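Local coordinates for protein kallikrein-10 (Homo sapiens, PDB 5LPE) that belongs to the kallikrein subfamily of secreted trypsin-like serine proteases, has a tumor-suppressor role in breast and prostate cancer and is inhibited by zinc, at residues L33-Q36 against S37-L40. Sequence-based numbering, arbitrary orientation.
Sequences LVDQ and SWVL
A tight beta hairpin with a classic bulge joins strands 26-35 and 38-41, and Asp35 and Trp38 close it as the two ends of a type I turn. Trp38 N donates to Asp35 O at 3.1 Å, almost straight at the hydrogen although the donor stands above the carbonyl plane. In return Trp38 O takes Val34 N at 3.1 Å and, weakly, Asp35 N, so a single carbonyl faces two successive residues and the register slips by one before Leu33 pairs with Val39. Inside the turn, Asp35 OD2 accepts Ser37 N at 3.0 Å from above the carboxylate plane, the geometry of an Asx turn. CG of Asp35 lies anti to the backbone N (chi1 179°), and the carboxylate comes to the edge of the Trp38 indole, OD2 lying 3.3 Å from CD1, with the two planes inclined by 51°. With an alanine here, Ser37 N would probably lose this acceptor and the pyrrole edge of the indole its polar neighbour, leaving the turn less firmly set. Farther along, Val34 divides its branches: CG2 rests 4.0 Å from Trp38 CB, while CG1 touches Leu40 CB at 4.1 Å. From the other face of the hairpin, Leu33 CD1 meets Val39 CG2 at 3.9 Å, the two side chains crossing at about a right angle. Trp38 and Leu40 also pack on helix 224-230, and the backbone of Val39 hydrogen-bonds to Leu99 on the neighbouring strand 97-101. The arrangement is a bulged, two-residue-turn hairpin within the first antiparallel beta barrel of the chymotrypsin-like fold.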
# COMPACT_ATOMS: atom_id res chain seq x y z
N LEU A 33 -3.95 -3.95 -6.31
CA LEU A 33 -4.51 -4.08 -7.65
C LEU A 33 -5.55 -2.98 -7.79
O LEU A 33 -6.60 -3.01 -7.14
CB LEU A 33 -5.14 -5.46 -7.83
CG LEU A 33 -5.50 -5.82 -9.26
CD1 LEU A 33 -4.21 -6.12 -10.00
CD2 LEU A 33 -6.43 -7.01 -9.29
N VAL A 34 -5.23 -1.98 -8.59
CA VAL A 34 -6.15 -0.88 -8.84
C VAL A 34 -6.84 -1.02 -10.18
O VAL A 34 -7.74 -0.21 -10.49
CB VAL A 34 -5.38 0.45 -8.73
CG1 VAL A 34 -4.81 0.58 -7.33
CG2 VAL A 34 -4.21 0.49 -9.72
N ASP A 35 -6.45 -2.00 -10.98
CA ASP A 35 -7.01 -2.27 -12.29
C ASP A 35 -6.58 -3.68 -12.66
O ASP A 35 -5.59 -4.18 -12.13
CB ASP A 35 -6.50 -1.25 -13.32
CG ASP A 35 -7.03 -1.51 -14.69
OD1 ASP A 35 -8.21 -1.21 -14.90
OD2 ASP A 35 -6.28 -2.03 -15.54
N GLN A 36 -7.30 -4.30 -13.59
CA GLN A 36 -6.95 -5.68 -13.94
C GLN A 36 -5.53 -5.78 -14.48
O GLN A 36 -4.92 -6.86 -14.42
CB GLN A 36 -7.95 -6.24 -14.94
CG GLN A 36 -8.12 -5.37 -16.18
CD GLN A 36 -9.04 -5.99 -17.20
OE1 GLN A 36 -9.90 -6.80 -16.86
NE2 GLN A 36 -8.88 -5.61 -18.45
N SER A 37 -5.01 -4.72 -15.09
CA SER A 37 -3.64 -4.69 -15.58
C SER A 37 -2.67 -3.86 -14.75
O SER A 37 -1.50 -3.75 -15.14
CB SER A 37 -3.61 -4.23 -17.04
OG SER A 37 -3.88 -5.34 -17.88
N TRP A 38 -3.09 -3.24 -13.65
CA TRP A 38 -2.27 -2.25 -12.97
C TRP A 38 -2.19 -2.47 -11.47
O TRP A 38 -3.20 -2.70 -10.81
CB TRP A 38 -2.78 -0.85 -13.22
CG TRP A 38 -2.55 -0.38 -14.59
CD1 TRP A 38 -3.41 -0.45 -15.63
CD2 TRP A 38 -1.37 0.27 -15.08
NE1 TRP A 38 -2.84 0.12 -16.74
CE2 TRP A 38 -1.59 0.56 -16.43
CE3 TRP A 38 -0.15 0.65 -14.49
CZ2 TRP A 38 -0.64 1.20 -17.22
CZ3 TRP A 38 0.79 1.27 -15.27
CH2 TRP A 38 0.55 1.55 -16.62
N VAL A 39 -0.97 -2.35 -10.94
CA VAL A 39 -0.70 -2.46 -9.52
C VAL A 39 -0.02 -1.18 -9.08
O VAL A 39 0.79 -0.61 -9.82
CB VAL A 39 0.16 -3.69 -9.19
CG1 VAL A 39 0.48 -3.74 -7.70
CG2 VAL A 39 -0.55 -4.96 -9.61
N LEU A 40 -0.37 -0.70 -7.89
CA LEU A 40 0.23 0.51 -7.36
C LEU A 40 0.98 0.18 -6.09
O LEU A 40 0.50 -0.58 -5.24
CB LEU A 40 -0.80 1.59 -7.08
CG LEU A 40 -0.22 2.91 -6.54
CD1 LEU A 40 -0.24 4.03 -7.55
CD2 LEU A 40 -1.03 3.33 -5.38